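Local coordinates for protein cytosol aminopeptidase (Staphylococcus aureus subsp. aureus, PDB 3KZW) that probably catalyses the metal-dependent release of N-terminal residues, preferably leucine, from peptides, as expected of a leucyl aminopeptidase of the cytosol aminopeptidase family, at residues 202-207 with 498-503; 314-319 with 503-508; 386-391 with 509-514; 404-409 with 484-489; 464-469 with 478-483. All coordinates share one frame; numbering follows the deposited sequence.

Contact 1 (202-207 with 498-503); sequences LARDFS and KGPTGF
The last turns of helix 188-208 run close to the short strand 499-500, with R204 CA and P500 CA only 5.4 Å apart, the nearest CA pair of the two segments. Three residues carry the contact: R204 and S207, one helical turn apart on the helix, and P500, whose ring is directed at that surface. R204 leaves with CG anti to its carbonyl carbon (chi1 -79°) and runs extended from CG to NE, which brings its NE-H to the backbone of the strand. NE donates to P500 O over 3.0 Å with an N-H...O angle of 141°, so the bond is bent; the oxygen sits at the edge of the guanidinium group, tilted 25° from its plane. The other two nitrogens are also held: NH2 donates to N495 O, and NH1 to R157 O and N201 OD1. Bonds on all three nitrogens should fix the rotation of this buried group. Its aliphatic part packs as well, CG lying 3.9 Å from P500 CG where the chain crosses the proline ring at a slant. The same P500 CG is 3.6 Å from R204 O, and its neighbour P500 CB is 3.6 Å from S207 CB. S207 OG turns back to its own helix and bonds to A203 O at 3.0 Å, an oxygen that S207 N also uses. The proline ring thus rests on R204 and S207 while the arginine NE holds its carbonyl by one bent bond, joining a helix of the catalytic domain to the two-stranded antiparallel sheet formed by 488-489 and 499-500.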
# COMPACT_ATOMS: atom_id res chain seq x y z
N LEU A 202 31.72 -7.03 -24.01
CA LEU A 202 31.51 -5.72 -24.62
C LEU A 202 30.10 -5.22 -24.31
O LEU A 202 29.92 -4.05 -23.98
CB LEU A 202 31.75 -5.77 -26.13
CG LEU A 202 31.50 -4.48 -26.93
CD1 LEU A 202 32.55 -3.41 -26.63
CD2 LEU A 202 31.44 -4.76 -28.42
N ALA A 203 29.13 -6.12 -24.43
CA ALA A 203 27.74 -5.83 -24.10
C ALA A 203 27.59 -5.51 -22.61
O ALA A 203 26.89 -4.57 -22.24
CB ALA A 203 26.85 -7.00 -24.49
N ARG A 204 28.28 -6.29 -21.78
CA ARG A 204 28.30 -6.10 -20.33
C ARG A 204 28.85 -4.73 -19.94
O ARG A 204 28.33 -4.09 -19.03
CB ARG A 204 29.13 -7.19 -19.65
CG ARG A 204 28.42 -8.51 -19.48
CD ARG A 204 29.41 -9.55 -19.00
NE ARG A 204 28.75 -10.71 -18.40
CZ ARG A 204 29.38 -11.80 -17.98
NH1 ARG A 204 30.69 -11.91 -18.10
NH2 ARG A 204 28.68 -12.79 -17.45
N ASP A 205 29.91 -4.30 -20.63
CA ASP A 205 30.54 -3.00 -20.37
C ASP A 205 29.57 -1.84 -20.60
O ASP A 205 29.50 -0.92 -19.79
CB ASP A 205 31.80 -2.83 -21.23
CG ASP A 205 33.02 -3.51 -20.62
OD1 ASP A 205 32.97 -3.94 -19.45
OD2 ASP A 205 34.05 -3.60 -21.32
N PHE A 206 28.83 -1.90 -21.70
CA PHE A 206 27.81 -0.89 -21.99
C PHE A 206 26.70 -0.90 -20.94
O PHE A 206 26.23 0.16 -20.54
CB PHE A 206 27.21 -1.10 -23.39
CG PHE A 206 28.10 -0.63 -24.51
CD1 PHE A 206 28.54 0.69 -24.57
CD2 PHE A 206 28.47 -1.51 -25.53
CE1 PHE A 206 29.35 1.13 -25.61
CE2 PHE A 206 29.28 -1.08 -26.57
CZ PHE A 206 29.73 0.24 -26.62
N SER A 207 26.31 -2.09 -20.51
CA SER A 207 25.23 -2.25 -19.54
C SER A 207 25.63 -1.76 -18.14
O SER A 207 24.84 -1.12 -17.46
CB SER A 207 24.77 -3.70 -19.48
OG SER A 207 24.34 -4.15 -20.76
N LYS A 498 27.76 -10.58 -10.53
CA LYS A 498 26.45 -9.92 -10.58
C LYS A 498 26.39 -8.90 -11.71
O LYS A 498 27.40 -8.30 -12.07
CB LYS A 498 26.17 -9.18 -9.27
CG LYS A 498 25.81 -10.05 -8.09
CD LYS A 498 25.33 -9.19 -6.92
CE LYS A 498 26.50 -8.53 -6.19
NZ LYS A 498 26.03 -7.51 -5.20
N GLY A 499 25.20 -8.71 -12.25
CA GLY A 499 24.99 -7.69 -13.27
C GLY A 499 24.55 -8.29 -14.59
O GLY A 499 23.95 -9.36 -14.61
N PRO A 500 24.87 -7.60 -15.71
CA PRO A 500 24.45 -8.03 -17.04
C PRO A 500 25.03 -9.39 -17.41
O PRO A 500 26.20 -9.67 -17.12
CB PRO A 500 25.02 -6.93 -17.95
CG PRO A 500 26.14 -6.34 -17.18
CD PRO A 500 25.72 -6.40 -15.75
N THR A 501 24.21 -10.22 -18.04
CA THR A 501 24.59 -11.59 -18.38
C THR A 501 25.02 -11.73 -19.83
O THR A 501 25.71 -12.69 -20.18
CB THR A 501 23.43 -12.57 -18.12
OG1 THR A 501 22.28 -12.13 -18.84
CG2 THR A 501 23.10 -12.63 -16.64
N GLY A 502 24.60 -10.79 -20.67
CA GLY A 502 24.80 -10.88 -22.12
C GLY A 502 23.87 -11.91 -22.72
O GLY A 502 24.19 -12.54 -23.73
N PHE A 503 22.71 -12.08 -22.09
CA PHE A 503 21.74 -13.10 -22.46
C PHE A 503 21.31 -13.01 -23.92
O PHE A 503 21.15 -11.91 -24.46
CB PHE A 503 20.51 -13.02 -21.54
CG PHE A 503 19.80 -14.33 -21.37
CD1 PHE A 503 20.29 -15.30 -20.50
CD2 PHE A 503 18.63 -14.59 -22.08
CE1 PHE A 503 19.63 -16.51 -20.35
CE2 PHE A 503 17.96 -15.80 -21.93
CZ PHE A 503 18.46 -16.76 -21.06

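Contact 2 (314-319 with 503-508); sequences VGIIEA and FMIPTI
I316 meets I505 and I508 by purely apolar contact, and no hydrogen bond or charge pair crosses between the segments. Its branches divide the work. CG1 lies against the base of I505, 3.9 Å from I505 CA and 3.9 Å from I505 CG1. CD1, carried on CG1, continues to I508 CB at 3.8 Å. The other branch, CG2, stands anti to the backbone N and meets I508 CG2, also at 3.8 Å. One isoleucine therefore spans two residues a helical turn apart on helix 505-512. I505 in turn sends CD1 to the helix backbone at G315, where it is 4.4 Å from G315 CA; with no side chain there, the methyl can face the main chain directly.

Polar bonds run within each helix or to residues outside the pair. M504 is the N-cap residue of helix 505-512, and its carbonyl O accepts I508 N at 2.9 Å, while M504 N and T507 OG1 both bond to the carboxylate of E429.

All four touching residues are buried. Helix 308-322 covers one flank of the start of helix 505-512, helix 188-208 adds A203 against I505, and strand 386-391 brings F390 against both I508 and M504.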
# COMPACT_ATOMS: atom_id res chain seq x y z
N VAL A 314 24.61 -5.18 -30.21
CA VAL A 314 25.98 -4.77 -30.52
C VAL A 314 26.94 -5.94 -30.34
O VAL A 314 27.82 -6.16 -31.17
CB VAL A 314 26.42 -3.55 -29.67
CG1 VAL A 314 27.89 -3.21 -29.91
CG2 VAL A 314 25.56 -2.33 -29.97
N GLY A 315 26.75 -6.70 -29.26
CA GLY A 315 27.56 -7.88 -28.98
C GLY A 315 27.44 -8.96 -30.04
O GLY A 315 28.45 -9.53 -30.47
N ILE A 316 26.21 -9.22 -30.47
CA ILE A 316 25.93 -10.21 -31.52
C ILE A 316 26.61 -9.85 -32.84
O ILE A 316 27.24 -10.69 -33.47
CB ILE A 316 24.40 -10.42 -31.72
CG1 ILE A 316 23.78 -11.09 -30.49
CG2 ILE A 316 24.12 -11.28 -32.95
CD1 ILE A 316 22.27 -10.92 -30.37
N ILE A 317 26.49 -8.58 -33.23
CA ILE A 317 27.12 -8.08 -34.46
C ILE A 317 28.65 -8.11 -34.34
O ILE A 317 29.34 -8.45 -35.30
CB ILE A 317 26.58 -6.68 -34.84
CG1 ILE A 317 25.09 -6.76 -35.17
CG2 ILE A 317 27.35 -6.10 -36.03
CD1 ILE A 317 24.36 -5.43 -35.18
N GLU A 318 29.16 -7.76 -33.16
CA GLU A 318 30.59 -7.82 -32.87
C GLU A 318 31.14 -9.24 -33.05
O GLU A 318 32.21 -9.43 -33.63
CB GLU A 318 30.88 -7.30 -31.45
CG GLU A 318 32.31 -7.53 -30.94
CD GLU A 318 33.36 -6.63 -31.59
OE1 GLU A 318 33.01 -5.79 -32.44
OE2 GLU A 318 34.55 -6.76 -31.23
N ALA A 319 30.39 -10.22 -32.56
CA ALA A 319 30.77 -11.63 -32.68
C ALA A 319 30.71 -12.11 -34.12
O ALA A 319 31.62 -12.77 -34.60
CB ALA A 319 29.91 -12.49 -31.79
N PHE A 503 22.71 -12.08 -22.09
CA PHE A 503 21.74 -13.10 -22.46
C PHE A 503 21.31 -13.01 -23.92
O PHE A 503 21.15 -11.91 -24.46
CB PHE A 503 20.51 -13.02 -21.54
CG PHE A 503 19.80 -14.33 -21.37
CD1 PHE A 503 20.29 -15.30 -20.50
CD2 PHE A 503 18.63 -14.59 -22.08
CE1 PHE A 503 19.63 -16.51 -20.35
CE2 PHE A 503 17.96 -15.80 -21.93
CZ PHE A 503 18.46 -16.76 -21.06
N MET A 504 21.14 -14.18 -24.54
CA MET A 504 20.74 -14.32 -25.95
C MET A 504 21.90 -14.32 -26.95
O MET A 504 21.79 -14.93 -28.01
CB MET A 504 19.68 -13.29 -26.38
CG MET A 504 18.31 -13.44 -25.72
SD MET A 504 17.59 -15.09 -25.83
CE MET A 504 17.46 -15.31 -27.61
N ILE A 505 23.00 -13.65 -26.60
CA ILE A 505 24.17 -13.59 -27.49
C ILE A 505 24.67 -14.98 -27.90
O ILE A 505 24.85 -15.22 -29.09
CB ILE A 505 25.32 -12.71 -26.90
CG1 ILE A 505 24.84 -11.27 -26.69
CG2 ILE A 505 26.55 -12.74 -27.82
CD1 ILE A 505 25.79 -10.40 -25.88
N PRO A 506 24.87 -15.91 -26.93
CA PRO A 506 25.27 -17.27 -27.32
C PRO A 506 24.27 -17.95 -28.26
O PRO A 506 24.68 -18.60 -29.22
CB PRO A 506 25.33 -18.01 -25.99
CG PRO A 506 25.58 -16.96 -24.98
CD PRO A 506 24.83 -15.76 -25.46
N THR A 507 22.97 -17.79 -27.99
CA THR A 507 21.91 -18.40 -28.78
C THR A 507 21.87 -17.88 -30.22
O THR A 507 21.85 -18.66 -31.17
CB THR A 507 20.53 -18.24 -28.10
OG1 THR A 507 20.53 -18.92 -26.84
CG2 THR A 507 19.41 -18.82 -28.97
N ILE A 508 21.86 -16.56 -30.37
CA ILE A 508 21.73 -15.93 -31.69
C ILE A 508 22.97 -16.16 -32.55
O ILE A 508 22.86 -16.43 -33.75
CB ILE A 508 21.39 -14.42 -31.58
CG1 ILE A 508 20.10 -14.20 -30.77
CG2 ILE A 508 21.26 -13.77 -32.97
CD1 ILE A 508 18.85 -14.89 -31.33

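Contact 3 (386-391 with 509-514); sequences VIMDFA and VQWLKQ
M388 reaches from strand 386-391 to the indole of W511 on helix 505-512, a Met-aromatic contact that packs the C-terminal helix against the large mixed sheet of the catalytic domain. The backbones are far apart, with 12.0 Å between M388 CA and W511 CA, so long side chains approaching from opposite directions must close the distance. From CB, which points toward the helix, the methionine continues to CG, anti to the carbonyl carbon, and is extended beyond it. Neither CB nor CG meets anything of 509-514. SD comes next and lies above the indole face but at a distance, 4.8 Å from the centroid of the six-membered ring of W511 and 22° off the ring normal. CE completes the approach as a CH-pi contact: the methyl is 3.6 Å from that same centroid, 16° off the normal and shifted slightly toward the rim. Its nearest ring atom is W511 CH2, at 3.5 Å, followed by W511 CZ3 at 3.6 Å. W511 presents this face because its CG is anti to the backbone N (chi1 179°), which carries the indole away from the helix and toward the sheet. I420 and I508 also touch M388, and I278 of the adjacent strand and I423 of helix 414-426 touch the tryptophan. A second strand residue meets the ring obliquely: V386 CG1 is 4.0 Å from W511 CH2.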
# COMPACT_ATOMS: atom_id res chain seq x y z
N VAL A 386 13.93 -11.78 -41.72
CA VAL A 386 13.39 -11.94 -40.37
C VAL A 386 13.77 -10.74 -39.51
O VAL A 386 14.84 -10.15 -39.68
CB VAL A 386 13.85 -13.28 -39.71
CG1 VAL A 386 15.36 -13.28 -39.44
CG2 VAL A 386 13.07 -13.56 -38.43
N ILE A 387 12.88 -10.36 -38.60
CA ILE A 387 13.15 -9.31 -37.62
C ILE A 387 13.19 -9.93 -36.23
O ILE A 387 12.26 -10.64 -35.83
CB ILE A 387 12.10 -8.17 -37.68
CG1 ILE A 387 12.10 -7.50 -39.06
CG2 ILE A 387 12.37 -7.13 -36.58
CD1 ILE A 387 10.95 -6.54 -39.30
N MET A 388 14.27 -9.67 -35.50
CA MET A 388 14.39 -10.11 -34.11
C MET A 388 14.67 -8.92 -33.22
O MET A 388 15.65 -8.20 -33.42
CB MET A 388 15.50 -11.14 -33.96
CG MET A 388 15.22 -12.46 -34.64
SD MET A 388 16.58 -13.62 -34.48
CE MET A 388 16.13 -14.82 -35.74
N ASP A 389 13.79 -8.69 -32.25
CA ASP A 389 14.00 -7.60 -31.30
C ASP A 389 14.34 -8.13 -29.91
O ASP A 389 13.86 -9.19 -29.50
CB ASP A 389 12.82 -6.63 -31.28
CG ASP A 389 11.61 -7.17 -30.53
OD1 ASP A 389 11.62 -7.14 -29.28
OD2 ASP A 389 10.64 -7.60 -31.19
N PHE A 390 15.19 -7.39 -29.20
CA PHE A 390 15.67 -7.77 -27.87
C PHE A 390 15.44 -6.62 -26.91
O PHE A 390 15.93 -5.51 -27.14
CB PHE A 390 17.16 -8.13 -27.93
CG PHE A 390 17.49 -9.21 -28.92
CD1 PHE A 390 17.71 -8.90 -30.26
CD2 PHE A 390 17.57 -10.54 -28.52
CE1 PHE A 390 18.01 -9.90 -31.19
CE2 PHE A 390 17.87 -11.55 -29.44
CZ PHE A 390 18.09 -11.22 -30.78
N ALA A 391 14.69 -6.88 -25.85
CA ALA A 391 14.28 -5.82 -24.92
C ALA A 391 13.98 -6.32 -23.52
O ALA A 391 13.44 -7.42 -23.33
CB ALA A 391 13.08 -5.08 -25.47
N VAL A 509 24.15 -16.06 -31.94
CA VAL A 509 25.41 -16.33 -32.63
C VAL A 509 25.42 -17.76 -33.20
O VAL A 509 25.77 -17.97 -34.37
CB VAL A 509 26.65 -16.08 -31.72
CG1 VAL A 509 27.92 -16.68 -32.32
CG2 VAL A 509 26.84 -14.59 -31.49
N GLN A 510 25.01 -18.72 -32.37
CA GLN A 510 24.91 -20.11 -32.79
C GLN A 510 23.93 -20.28 -33.95
O GLN A 510 24.20 -21.04 -34.88
CB GLN A 510 24.51 -20.99 -31.60
CG GLN A 510 24.51 -22.50 -31.87
CD GLN A 510 25.85 -23.01 -32.35
OE1 GLN A 510 25.93 -23.68 -33.38
NE2 GLN A 510 26.92 -22.70 -31.61
N TRP A 511 22.81 -19.56 -33.89
CA TRP A 511 21.81 -19.56 -34.95
C TRP A 511 22.35 -18.94 -36.24
O TRP A 511 22.09 -19.45 -37.33
CB TRP A 511 20.54 -18.84 -34.50
CG TRP A 511 19.47 -18.80 -35.56
CD1 TRP A 511 18.60 -19.79 -35.88
CD2 TRP A 511 19.18 -17.70 -36.44
NE1 TRP A 511 17.78 -19.39 -36.91
CE2 TRP A 511 18.11 -18.11 -37.27
CE3 TRP A 511 19.72 -16.42 -36.60
CZ2 TRP A 511 17.57 -17.28 -38.25
CZ3 TRP A 511 19.17 -15.59 -37.59
CH2 TRP A 511 18.11 -16.03 -38.40
N LEU A 512 23.10 -17.85 -36.09
CA LEU A 512 23.72 -17.17 -37.23
C LEU A 512 24.77 -18.04 -37.92
O LEU A 512 24.95 -17.95 -39.13
CB LEU A 512 24.35 -15.84 -36.80
CG LEU A 512 23.43 -14.66 -36.49
CD1 LEU A 512 24.26 -13.51 -35.94
CD2 LEU A 512 22.64 -14.22 -37.71
N LYS A 513 25.45 -18.88 -37.13
CA LYS A 513 26.44 -19.81 -37.66
C LYS A 513 25.83 -20.87 -38.57
O LYS A 513 26.53 -21.49 -39.37
CB LYS A 513 27.18 -20.51 -36.51
CG LYS A 513 28.29 -19.68 -35.87
CD LYS A 513 28.92 -20.39 -34.67
CE LYS A 513 29.74 -21.60 -35.09
NZ LYS A 513 30.29 -22.34 -33.92
N GLN A 514 24.51 -21.06 -38.46
CA GLN A 514 23.81 -22.10 -39.20
C GLN A 514 23.05 -21.59 -40.44
O GLN A 514 22.24 -22.32 -41.02
CB GLN A 514 22.87 -22.86 -38.27
CG GLN A 514 23.58 -23.64 -37.17
CD GLN A 514 22.63 -24.25 -36.15
OE1 GLN A 514 21.42 -24.31 -36.36
NE2 GLN A 514 23.19 -24.70 -35.02

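Contact 4 (404-409 with 484-489); sequences DKAAAF and AGPATT. With NA (sodium ion), chain S.
P486 packs against the backbone of D404-A406, near strand 406-411, and it does so from a type I beta turn, G485 to T488, that also binds a sodium ion. The proline ring lies along the backbone: CD and CG both sit on K405 O, CD at 3.3 Å; CG also touches A406 CB at 3.7 Å, and CB is 4.0 Å from D404 O. No hydrogen bond joins the segments, so the link is van der Waals contact of an apolar ring with main chain and one methyl. The CB atoms of D404 and K405 point away from the turn, and their polar ends turn to each other. K405 is extended as far as CE and then bends at its last torsion (chi4 68°), which brings NZ to D404 OD1 in a salt bridge of 3.0 Å. The ammonium comes from the syn side, 22° out of the carboxylate plane. NZ also bonds to L401 O and pairs with E440 of the third subunit, while D404 OD2 bonds to T439 OG1 of that subunit; the pair therefore takes part in assembly of the oligomer. Within the turn, T488 places OG1 between its backbone N and carbonyl carbon (chi1 52°), which directs the hydroxyl oxygen to the ion. Sodium is bound by T488 OG1 at 2.7 Å and G485 O at 2.8 Å. A water 2.4 Å from the sodium ion is the third ligand found, and it donates a weak hydrogen bond to T488 O.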
# COMPACT_ATOMS: atom_id res chain seq x y z
N ASP A 404 14.98 -16.12 -14.32
CA ASP A 404 16.10 -16.76 -15.02
C ASP A 404 15.78 -17.27 -16.44
O ASP A 404 16.64 -17.87 -17.09
CB ASP A 404 16.68 -17.89 -14.16
CG ASP A 404 15.64 -18.91 -13.73
OD1 ASP A 404 14.43 -18.69 -13.96
OD2 ASP A 404 16.03 -19.93 -13.14
N LYS A 405 14.56 -17.02 -16.90
CA LYS A 405 14.12 -17.48 -18.22
C LYS A 405 13.64 -16.32 -19.08
O LYS A 405 13.08 -15.35 -18.56
CB LYS A 405 12.99 -18.51 -18.08
CG LYS A 405 13.30 -19.67 -17.15
CD LYS A 405 12.09 -20.56 -16.96
CE LYS A 405 12.20 -21.37 -15.68
NZ LYS A 405 12.13 -20.53 -14.46
N ALA A 406 13.86 -16.41 -20.39
CA ALA A 406 13.42 -15.39 -21.33
C ALA A 406 12.10 -15.76 -21.99
O ALA A 406 11.82 -16.95 -22.21
CB ALA A 406 14.48 -15.14 -22.38
N ALA A 407 11.29 -14.75 -22.31
CA ALA A 407 10.02 -14.96 -22.99
C ALA A 407 10.16 -14.66 -24.47
O ALA A 407 10.61 -13.57 -24.85
CB ALA A 407 8.93 -14.11 -22.37
N ALA A 408 9.78 -15.62 -25.31
CA ALA A 408 9.85 -15.46 -26.76
C ALA A 408 8.45 -15.47 -27.38
O ALA A 408 7.59 -16.26 -27.00
CB ALA A 408 10.72 -16.55 -27.37
N PHE A 409 8.25 -14.57 -28.35
CA PHE A 409 6.97 -14.45 -29.05
C PHE A 409 7.21 -14.47 -30.55
O PHE A 409 8.10 -13.78 -31.05
CB PHE A 409 6.29 -13.13 -28.69
CG PHE A 409 6.06 -12.92 -27.22
CD1 PHE A 409 7.07 -12.42 -26.40
CD2 PHE A 409 4.82 -13.20 -26.66
CE1 PHE A 409 6.85 -12.22 -25.05
CE2 PHE A 409 4.59 -12.99 -25.31
CZ PHE A 409 5.61 -12.50 -24.50
N ALA A 484 13.60 -9.19 -19.78
CA ALA A 484 13.55 -8.39 -18.56
C ALA A 484 14.17 -9.12 -17.36
O ALA A 484 14.81 -8.50 -16.51
CB ALA A 484 12.12 -7.97 -18.25
N GLY A 485 13.96 -10.43 -17.32
CA GLY A 485 14.48 -11.26 -16.24
C GLY A 485 15.94 -11.66 -16.40
O GLY A 485 16.78 -11.24 -15.61
N PRO A 486 16.25 -12.48 -17.42
CA PRO A 486 17.57 -13.11 -17.53
C PRO A 486 18.70 -12.20 -18.03
O PRO A 486 19.86 -12.63 -18.03
CB PRO A 486 17.32 -14.25 -18.53
CG PRO A 486 16.23 -13.75 -19.38
CD PRO A 486 15.34 -12.92 -18.50
N ALA A 487 18.38 -10.97 -18.44
CA ALA A 487 19.40 -10.02 -18.91
C ALA A 487 20.35 -9.61 -17.79
O ALA A 487 21.48 -9.21 -18.05
CB ALA A 487 18.75 -8.79 -19.51
N THR A 488 19.88 -9.72 -16.56
CA THR A 488 20.68 -9.42 -15.38
C THR A 488 20.52 -10.52 -14.33
O THR A 488 19.48 -11.18 -14.27
CB THR A 488 20.29 -8.07 -14.74
OG1 THR A 488 18.87 -8.04 -14.52
CG2 THR A 488 20.68 -6.91 -15.63
N THR A 489 21.55 -10.69 -13.52
CA THR A 489 21.53 -11.64 -12.41
C THR A 489 22.00 -10.96 -11.13
O THR A 489 22.86 -10.08 -11.16
CB THR A 489 22.38 -12.91 -12.72
OG1 THR A 489 22.25 -13.85 -11.65
CG2 THR A 489 23.87 -12.56 -12.90
NA NA S . 16.76 -9.40 -13.53
O HOH W 1 18.12 -10.09 -11.71

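Contact 5 (464-469 with 478-483); sequences FAASFV and HIHFDI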
# COMPACT_ATOMS: atom_id res chain seq x y z
N PHE A 464 0.42 -8.52 -24.44
CA PHE A 464 -0.00 -7.24 -25.01
C PHE A 464 1.19 -6.47 -25.60
O PHE A 464 1.13 -6.01 -26.74
CB PHE A 464 -0.70 -6.38 -23.94
CG PHE A 464 -1.23 -5.07 -24.46
CD1 PHE A 464 -0.40 -3.96 -24.57
CD2 PHE A 464 -2.56 -4.94 -24.83
CE1 PHE A 464 -0.88 -2.75 -25.05
CE2 PHE A 464 -3.05 -3.73 -25.31
CZ PHE A 464 -2.21 -2.64 -25.42
N ALA A 465 2.25 -6.34 -24.81
CA ALA A 465 3.47 -5.66 -25.25
C ALA A 465 4.04 -6.27 -26.53
O ALA A 465 4.44 -5.55 -27.45
CB ALA A 465 4.50 -5.67 -24.14
N ALA A 466 4.06 -7.60 -26.58
CA ALA A 466 4.55 -8.33 -27.75
C ALA A 466 3.69 -8.05 -28.98
O ALA A 466 4.21 -7.84 -30.07
CB ALA A 466 4.60 -9.82 -27.45
N SER A 467 2.38 -8.06 -28.78
CA SER A 467 1.42 -7.75 -29.83
C SER A 467 1.63 -6.34 -30.37
O SER A 467 1.53 -6.11 -31.58
CB SER A 467 -0.01 -7.90 -29.31
OG SER A 467 -0.96 -7.62 -30.33
N PHE A 468 1.92 -5.40 -29.47
CA PHE A 468 2.15 -4.01 -29.84
C PHE A 468 3.40 -3.86 -30.71
O PHE A 468 3.36 -3.20 -31.75
CB PHE A 468 2.27 -3.13 -28.59
CG PHE A 468 2.28 -1.66 -28.88
CD1 PHE A 468 3.48 -1.00 -29.14
CD2 PHE A 468 1.10 -0.93 -28.89
CE1 PHE A 468 3.50 0.37 -29.40
CE2 PHE A 468 1.11 0.44 -29.15
CZ PHE A 468 2.31 1.09 -29.41
N VAL A 469 4.50 -4.49 -30.29
CA VAL A 469 5.77 -4.43 -31.01
C VAL A 469 5.69 -5.14 -32.37
O VAL A 469 6.11 -4.57 -33.38
CB VAL A 469 6.93 -4.99 -30.15
CG1 VAL A 469 8.23 -5.06 -30.96
CG2 VAL A 469 7.13 -4.13 -28.91
N HIS A 478 8.70 -12.14 -37.54
CA HIS A 478 9.13 -11.34 -36.41
C HIS A 478 9.17 -12.18 -35.13
O HIS A 478 8.18 -12.82 -34.78
CB HIS A 478 8.17 -10.15 -36.22
CG HIS A 478 8.66 -9.10 -35.27
ND1 HIS A 478 8.28 -7.78 -35.38
CD2 HIS A 478 9.50 -9.16 -34.21
CE1 HIS A 478 8.85 -7.08 -34.42
NE2 HIS A 478 9.60 -7.89 -33.70
N ILE A 479 10.32 -12.17 -34.45
CA ILE A 479 10.42 -12.76 -33.12
C ILE A 479 10.78 -11.70 -32.08
O ILE A 479 11.75 -10.96 -32.24
CB ILE A 479 11.43 -13.93 -33.05
CG1 ILE A 479 11.10 -15.00 -34.10
CG2 ILE A 479 11.42 -14.55 -31.66
CD1 ILE A 479 12.18 -16.04 -34.28
N HIS A 480 9.97 -11.63 -31.03
CA HIS A 480 10.18 -10.68 -29.94
C HIS A 480 10.71 -11.40 -28.70
O HIS A 480 10.12 -12.37 -28.23
CB HIS A 480 8.87 -9.94 -29.63
CG HIS A 480 8.88 -9.19 -28.34
ND1 HIS A 480 9.72 -8.12 -28.11
CD2 HIS A 480 8.15 -9.35 -27.21
CE1 HIS A 480 9.51 -7.66 -26.89
NE2 HIS A 480 8.56 -8.38 -26.32
N PHE A 481 11.84 -10.92 -28.19
CA PHE A 481 12.47 -11.50 -27.01
C PHE A 481 12.38 -10.57 -25.80
O PHE A 481 13.06 -9.54 -25.74
CB PHE A 481 13.94 -11.84 -27.28
CG PHE A 481 14.14 -12.94 -28.29
CD1 PHE A 481 13.90 -14.27 -27.94
CD2 PHE A 481 14.58 -12.65 -29.57
CE1 PHE A 481 14.10 -15.29 -28.86
CE2 PHE A 481 14.79 -13.67 -30.49
CZ PHE A 481 14.54 -14.99 -30.14
N ASP A 482 11.54 -10.94 -24.83
CA ASP A 482 11.44 -10.20 -23.58
C ASP A 482 12.44 -10.77 -22.58
O ASP A 482 12.22 -11.84 -22.01
CB ASP A 482 10.01 -10.26 -23.02
CG ASP A 482 9.71 -9.12 -22.04
OD1 ASP A 482 10.65 -8.54 -21.45
OD2 ASP A 482 8.51 -8.81 -21.85
N ILE A 483 13.54 -10.05 -22.40
CA ILE A 483 14.64 -10.50 -21.55
C ILE A 483 14.74 -9.67 -20.26
O ILE A 483 15.83 -9.48 -19.72
CB ILE A 483 16.00 -10.52 -22.31
CG1 ILE A 483 16.33 -9.13 -22.89
CG2 ILE A 483 15.98 -11.57 -23.40
CD1 ILE A 483 17.79 -8.94 -23.26
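H478 NE2 is hydrogen-bonded to D389 OD2, and the CE1 next to it in the ring faces V469 on helix 461-470. This is helix-on-sheet packing of an alpha/beta domain: the helix lies on the strand that follows it in the chain, 478-482, with the short segment axes 9.2 Å apart at closest approach and 141° between their directions. ND1 of H478 bonds to S473 OG, so both ring nitrogens have partners, which should hold the imidazole in one rotation. H478 CE1 is 3.9 Å from V469 O and 4.1 Å from V469 CG1, the two side chains crossing at about a right angle. V469 presents this methyl because CG1 is anti to the backbone N (chi1 174°). The H478 side chain is also about 5 Å from the sodium ion bound by T470, at the end of the helix, and G474, in the loop after it. H480, two residues along the strand, faces the helix too, its ring meeting F409 of the neighbouring strand at about 30° between planes. Its ND1 faces D389 OD1, though too closely for the length to be trusted. On the other side of CG, H480 CD2 packs on the helix, 3.6 Å from A466 CB.

Contacts 2 and 3 share the C-terminal helix 505-512, their centres 8 Å apart; I316 CG2 touches L512 CD1 at 3.7 Å. Contact 1 leads into contact 2 through the shared F503, and L202 CD2 lies 4.1 Å from V314 CG1. Contact 1 also holds the sodium-binding turn of contact 4, T501 N being 2.9 Å from A487 O. Contacts 3, 4 and 5 meet in the large sheet: strand 478-482 lies between 386-391 and 406-411, with A407 O 2.8 Å from D482 N, and D389 ties contact 3 to contact 5. One sodium lies in contact 4, the other beside contact 5; no catalytic metal is modelled, so neither should be taken for the manganese site.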